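Local coordinates for outer membrane protein TP0453 (Treponema pallidum, PDB 3K8G) that increases the permeability of lipid vesicles and alters membrane permeability at acidic pH, and might take part in ligand transport at the outer membrane, at residues Y202-Q207 with L236-G241; K66-F71 with V120-S125. All blocks are in the same frame, centred on the assembly; numbering follows the deposited sequence.

Contact 1: residues Y202-Q207 with L236-G241; sequences YTLSLQ and LIIEDG
The ring of Y202 lies with one face over the backbone of G241, whose CA sits 3.8 Å from the ring centroid, offset toward the rim: a CH-pi contact. The first torsion, 64°, wedges CG between the backbone N and the carbonyl carbon and lays the ring across the glycine. I238 CG2 reaches CE2 of the same ring obliquely, 4.3 Å away. Backbone bonds frame the pair. Y202 N gives a hydrogen to G241 O, while Y202 O receives G241 N at 3.2 Å and, weakly, D240 N; with D240 and G241 both facing Y202, this is a G1 beta bulge. Beyond it the antiparallel strands run in regular register. L204 and I238 lie side by side, their CD1 methyls 3.9 Å apart, on the same face as Y202, L206 and L236. On the other face T203 CG2 rests 3.9 Å from E239 CB, and I237 CD1 lies against S205 OG at 3.4 Å in van der Waals contact, while that hydroxyl bonds to R235. E239 OE2 is likewise held by H230. In the U-shaped beta-half-barrel, strand 189-196 flanks 202-207 and strand 228-232 flanks 236-239; on the leucine-rich face, L204 packs against helix 169-176 through I173 and L176, while Y202 reaches L191, L193 and L177.

Contact 2: residues K66-F71 with V120-S125; sequences KEFRLF and VIFGSS
F68 swings its CG beside the backbone N (chi1 -80°), whereas F122 opposite carries its own CG anti to the N (chi1 167°); the two side chains run alongside each other and meet through their CD2 atoms, 4.2 Å apart. F68 CD2 arrives at the edge of the F122 ring, near its plane, while F122 CD2 meets the F68 ring obliquely. On the same face L70 and V120 cross at a slant, L70 CD1 lying 4.1 Å from V120 CG1.

The opposite face is built round a charge pair. R69 grips E67 side-on with two nitrogens, one to each oxygen: NE to OE1 at 3.0 Å, almost straight at 175°, and NH2 to OE2 at 3.0 Å. The oxygens lie in or close to the guanidinium plane, but the arginine comes from above the carboxylate plane. Further bonds from S65 to OE2 and from E128 N to OE1 help fix the buried carboxylate, and R69 NH1 reaches V15 O while F62 makes a cation-pi contact with the arginine. I121 lies alongside E67, its CG2 3.9 Å from E67 OE1, so a methyl flanks the salt bridge.

Paired backbone bonds join F68 with F122 and L70 with V120. At the K66-S124 end, S124 N donates to K66 O at 3.0 Å, and S124 CB packs on K66 CB; next to it G123 lies where a side chain would run into K66 O and E67 CA. K66 and E67 together face F62 in a G1 beta bulge, where the chain turns from strand 54-62 into 67-74. This is antiparallel pairing within the U-shaped beta-half-barrel, with an aromatic and aliphatic face on one side and, on the other, the E67-R69 salt bridge beside apolar I121.

After helix 11-15, strand 21-26, helices 31-41 and 45-52 and strand 54-62, the chain enters strand 67-74. Contact 2 closes a loop of 48 residues, much of it strand, when 117-123 returns to pair with that strand. The chain then runs through several helices and strands 162-166 and 189-196 before contact 1 opens on 199-207 and closes a shorter loop of 28 residues, holding helix 215-225 and strand 228-232, on 235-244. The loops follow in series and neither nest nor cross. The centres of contacts 1 and 2 are 28 Å apart, on opposite sides of the chain's centre. Each joins two neighbouring strands in a different part of the half-barrel.

Contact 1: residues Y202-Q207 with L236-G241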
loop_
_atom_site.group_PDB
_atom_site.type_symbol
_atom_site.label_atom_id
_atom_site.label_comp_id
_atom_site.label_asym_id
_atom_site.label_seq_id
_atom_site.Cartn_x
_atom_site.Cartn_y
_atom_site.Cartn_z
ATOM N N TYR A 202 -5.163 1.699 -15.362
ATOM C CA TYR A 202 -4.812 2.774 -14.390
ATOM C C TYR A 202 -4.873 4.179 -14.938
ATOM O O TYR A 202 -4.866 4.385 -16.165
ATOM C CB TYR A 202 -3.448 2.517 -13.725
ATOM C CG TYR A 202 -2.292 2.535 -14.673
ATOM C CD1 TYR A 202 -1.785 1.340 -15.186
ATOM C CD2 TYR A 202 -1.703 3.737 -15.071
ATOM C CE1 TYR A 202 -0.727 1.334 -16.070
ATOM C CE2 TYR A 202 -0.646 3.740 -15.967
ATOM C CZ TYR A 202 -0.164 2.531 -16.445
ATOM O OH TYR A 202 0.888 2.520 -17.316
ATOM N N THR A 203 -4.953 5.148 -14.013
ATOM C CA THR A 203 -4.777 6.548 -14.346
ATOM C C THR A 203 -3.746 7.013 -13.356
ATOM O O THR A 203 -3.765 6.602 -12.183
ATOM C CB THR A 203 -6.023 7.433 -14.060
ATOM O OG1 THR A 203 -7.189 6.851 -14.621
ATOM C CG2 THR A 203 -5.850 8.811 -14.684
ATOM N N LEU A 204 -2.885 7.906 -13.804
ATOM C CA LEU A 204 -1.925 8.517 -12.890
ATOM C C LEU A 204 -1.739 9.982 -13.224
ATOM O O LEU A 204 -2.029 10.444 -14.357
ATOM C CB LEU A 204 -0.593 7.752 -12.867
ATOM C CG LEU A 204 0.311 7.724 -14.115
ATOM C CD1 LEU A 204 1.194 9.001 -14.230
ATOM C CD2 LEU A 204 1.215 6.495 -14.090
ATOM N N SER A 205 -1.290 10.715 -12.213
ATOM C CA SER A 205 -0.884 12.066 -12.381
ATOM C C SER A 205 0.536 12.144 -11.831
ATOM O O SER A 205 0.827 11.592 -10.759
ATOM C CB SER A 205 -1.838 12.955 -11.591
ATOM O OG SER A 205 -1.485 14.310 -11.736
ATOM N N LEU A 206 1.414 12.838 -12.542
ATOM C CA LEU A 206 2.802 12.946 -12.137
ATOM C C LEU A 206 3.180 14.427 -12.150
ATOM O O LEU A 206 2.970 15.126 -13.160
ATOM C CB LEU A 206 3.702 12.127 -13.085
ATOM C CG LEU A 206 5.227 12.239 -12.995
ATOM C CD1 LEU A 206 5.748 11.640 -11.676
ATOM C CD2 LEU A 206 5.821 11.472 -14.199
ATOM N N GLN A 207 3.734 14.892 -11.034
ATOM C CA GLN A 207 4.109 16.281 -10.887
ATOM C C GLN A 207 5.375 16.512 -11.720
ATOM O O GLN A 207 6.371 15.779 -11.593
ATOM C CB GLN A 207 4.311 16.601 -9.375
ATOM C CG GLN A 207 4.221 18.093 -9.030
ATOM C CD GLN A 207 2.780 18.650 -9.046
ATOM O OE1 GLN A 207 1.871 18.121 -8.394
ATOM N NE2 GLN A 207 2.586 19.723 -9.784
ATOM N N LEU A 236 1.547 15.728 -15.565
ATOM C CA LEU A 236 1.376 14.775 -16.644
ATOM C C LEU A 236 0.307 13.773 -16.246
ATOM O O LEU A 236 0.428 13.115 -15.211
ATOM C CB LEU A 236 2.693 14.053 -16.901
ATOM C CG LEU A 236 2.672 13.101 -18.110
ATOM C CD1 LEU A 236 2.607 13.920 -19.408
ATOM C CD2 LEU A 236 3.884 12.173 -18.088
ATOM N N ILE A 237 -0.724 13.643 -17.079
ATOM C CA ILE A 237 -1.823 12.712 -16.833
ATOM C C ILE A 237 -1.781 11.597 -17.854
ATOM O O ILE A 237 -1.745 11.851 -19.060
ATOM C CB ILE A 237 -3.187 13.417 -16.928
ATOM C CG1 ILE A 237 -3.170 14.749 -16.158
ATOM C CG2 ILE A 237 -4.350 12.458 -16.533
ATOM C CD1 ILE A 237 -3.224 14.606 -14.659
ATOM N N ILE A 238 -1.757 10.368 -17.361
ATOM C CA ILE A 238 -1.810 9.182 -18.181
ATOM C C ILE A 238 -3.089 8.471 -17.813
ATOM O O ILE A 238 -3.320 8.155 -16.638
ATOM C CB ILE A 238 -0.593 8.273 -17.948
ATOM C CG1 ILE A 238 0.702 9.070 -18.219
ATOM C CG2 ILE A 238 -0.697 7.008 -18.831
ATOM C CD1 ILE A 238 1.987 8.307 -18.001
ATOM N N GLU A 239 -3.959 8.246 -18.795
ATOM C CA GLU A 239 -5.133 7.429 -18.510
ATOM C C GLU A 239 -5.282 6.232 -19.432
ATOM O O GLU A 239 -4.910 6.270 -20.612
ATOM C CB GLU A 239 -6.400 8.287 -18.461
ATOM C CG GLU A 239 -6.387 9.468 -19.423
ATOM C CD GLU A 239 -7.287 10.618 -18.981
ATOM O OE1 GLU A 239 -8.196 10.404 -18.143
ATOM O OE2 GLU A 239 -7.073 11.753 -19.460
ATOM N N ASP A 240 -5.819 5.169 -18.856
ATOM C CA ASP A 240 -6.129 3.941 -19.556
ATOM C C ASP A 240 -4.856 3.172 -19.873
ATOM O O ASP A 240 -4.802 2.460 -20.854
ATOM C CB ASP A 240 -6.950 4.213 -20.824
ATOM C CG ASP A 240 -8.191 5.045 -20.550
ATOM O OD1 ASP A 240 -8.426 6.037 -21.295
ATOM O OD2 ASP A 240 -8.927 4.708 -19.590
ATOM N N GLY A 241 -3.835 3.321 -19.030
ATOM C CA GLY A 241 -2.656 2.464 -19.122
ATOM C C GLY A 241 -3.032 1.083 -18.628
ATOM O O GLY A 241 -4.033 0.931 -17.910
#

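Contact 2: residues K66-F71 with V120-S125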
loop_
_atom_site.group_PDB
_atom_site.type_symbol
_atom_site.label_atom_id
_atom_site.label_comp_id
_atom_site.label_asym_id
_atom_site.label_seq_id
_atom_site.Cartn_x
_atom_site.Cartn_y
_atom_site.Cartn_z
ATOM N N LYS A 66 13.287 0.801 5.990
ATOM C CA LYS A 66 12.924 -0.400 5.183
ATOM C C LYS A 66 11.789 -1.210 5.772
ATOM O O LYS A 66 11.996 -2.356 6.198
ATOM C CB LYS A 66 14.158 -1.325 4.988
ATOM C CG LYS A 66 15.339 -0.686 4.237
ATOM C CD LYS A 66 16.659 -1.313 4.686
ATOM C CE LYS A 66 17.855 -0.685 3.991
ATOM N NZ LYS A 66 18.232 -1.443 2.765
ATOM N N GLU A 67 10.577 -0.653 5.787
ATOM C CA GLU A 67 9.480 -1.336 6.458
ATOM C C GLU A 67 8.180 -0.955 5.814
ATOM O O GLU A 67 8.069 0.157 5.285
ATOM C CB GLU A 67 9.416 -0.907 7.925
ATOM C CG GLU A 67 9.329 0.621 8.120
ATOM C CD GLU A 67 9.094 1.046 9.572
ATOM O OE1 GLU A 67 8.315 0.390 10.268
ATOM O OE2 GLU A 67 9.754 1.984 10.034
ATOM N N PHE A 68 7.200 -1.850 5.894
ATOM C CA PHE A 68 5.819 -1.511 5.563
ATOM C C PHE A 68 5.040 -1.539 6.864
ATOM O O PHE A 68 5.279 -2.408 7.717
ATOM C CB PHE A 68 5.203 -2.586 4.651
ATOM C CG PHE A 68 5.574 -2.471 3.199
ATOM C CD1 PHE A 68 4.750 -1.770 2.313
ATOM C CD2 PHE A 68 6.671 -3.170 2.683
ATOM C CE1 PHE A 68 5.042 -1.706 0.927
ATOM C CE2 PHE A 68 6.976 -3.113 1.293
ATOM C CZ PHE A 68 6.164 -2.364 0.429
ATOM N N ARG A 69 4.110 -0.596 7.031
ATOM C CA ARG A 69 3.194 -0.632 8.156
ATOM C C ARG A 69 1.830 -0.693 7.563
ATOM O O ARG A 69 1.525 0.117 6.686
ATOM C CB ARG A 69 3.320 0.631 8.995
ATOM C CG ARG A 69 4.780 0.875 9.506
ATOM C CD ARG A 69 4.799 2.054 10.506
ATOM N NE ARG A 69 6.181 2.535 10.624
ATOM C CZ ARG A 69 6.520 3.796 10.835
ATOM N NH1 ARG A 69 5.581 4.744 10.977
ATOM N NH2 ARG A 69 7.800 4.117 10.898
ATOM N N LEU A 70 1.006 -1.625 8.047
ATOM C CA LEU A 70 -0.273 -1.907 7.411
ATOM C C LEU A 70 -1.365 -1.922 8.460
ATOM O O LEU A 70 -1.199 -2.427 9.561
ATOM C CB LEU A 70 -0.248 -3.283 6.704
ATOM C CG LEU A 70 0.899 -3.479 5.702
ATOM C CD1 LEU A 70 1.196 -4.935 5.450
ATOM C CD2 LEU A 70 0.525 -2.731 4.410
ATOM N N PHE A 71 -2.509 -1.395 8.083
ATOM C CA PHE A 71 -3.660 -1.416 8.924
ATOM C C PHE A 71 -4.832 -2.012 8.144
ATOM O O PHE A 71 -5.117 -1.580 7.028
ATOM C CB PHE A 71 -3.969 0.012 9.388
ATOM C CG PHE A 71 -5.144 0.105 10.316
ATOM C CD1 PHE A 71 -4.955 0.217 11.691
ATOM C CD2 PHE A 71 -6.444 0.116 9.807
ATOM C CE1 PHE A 71 -6.051 0.338 12.564
ATOM C CE2 PHE A 71 -7.556 0.211 10.678
ATOM C CZ PHE A 71 -7.347 0.337 12.042
ATOM N N VAL A 120 -0.009 -4.672 11.111
ATOM C CA VAL A 120 1.084 -5.528 10.691
ATOM C C VAL A 120 2.237 -4.608 10.367
ATOM O O VAL A 120 2.058 -3.578 9.696
ATOM C CB VAL A 120 0.722 -6.350 9.416
ATOM C CG1 VAL A 120 1.941 -7.108 8.856
ATOM C CG2 VAL A 120 -0.415 -7.306 9.708
ATOM N N ILE A 121 3.411 -4.951 10.883
ATOM C CA ILE A 121 4.597 -4.218 10.536
ATOM C C ILE A 121 5.560 -5.267 10.003
ATOM O O ILE A 121 5.838 -6.269 10.689
ATOM C CB ILE A 121 5.221 -3.543 11.808
ATOM C CG1 ILE A 121 4.206 -2.579 12.463
ATOM C CG2 ILE A 121 6.554 -2.853 11.441
ATOM C CD1 ILE A 121 4.686 -2.015 13.821
ATOM N N PHE A 122 6.040 -5.046 8.788
ATOM C CA PHE A 122 6.898 -6.004 8.104
ATOM C C PHE A 122 8.181 -5.312 7.676
ATOM O O PHE A 122 8.140 -4.212 7.120
ATOM C CB PHE A 122 6.190 -6.521 6.839
ATOM C CG PHE A 122 7.106 -7.253 5.917
ATOM C CD1 PHE A 122 7.450 -8.584 6.182
ATOM C CD2 PHE A 122 7.688 -6.597 4.833
ATOM C CE1 PHE A 122 8.353 -9.277 5.345
ATOM C CE2 PHE A 122 8.588 -7.282 3.991
ATOM C CZ PHE A 122 8.920 -8.605 4.249
ATOM N N GLY A 123 9.326 -5.943 7.882
ATOM C CA GLY A 123 10.534 -5.440 7.220
ATOM C C GLY A 123 11.829 -5.702 7.943
ATOM O O GLY A 123 11.990 -6.741 8.558
ATOM N N SER A 124 12.745 -4.752 7.858
ATOM C CA SER A 124 14.070 -4.914 8.419
ATOM C C SER A 124 14.068 -4.870 9.958
ATOM O O SER A 124 13.050 -4.577 10.596
ATOM C CB SER A 124 14.950 -3.791 7.904
ATOM O OG SER A 124 14.699 -2.609 8.641
ATOM N N SER A 125 15.230 -5.097 10.556
ATOM C CA SER A 125 15.358 -4.989 12.019
ATOM C C SER A 125 15.129 -3.553 12.574
ATOM O O SER A 125 14.910 -3.380 13.762
ATOM C CB SER A 125 16.717 -5.551 12.464
ATOM O OG SER A 125 17.746 -4.617 12.186
#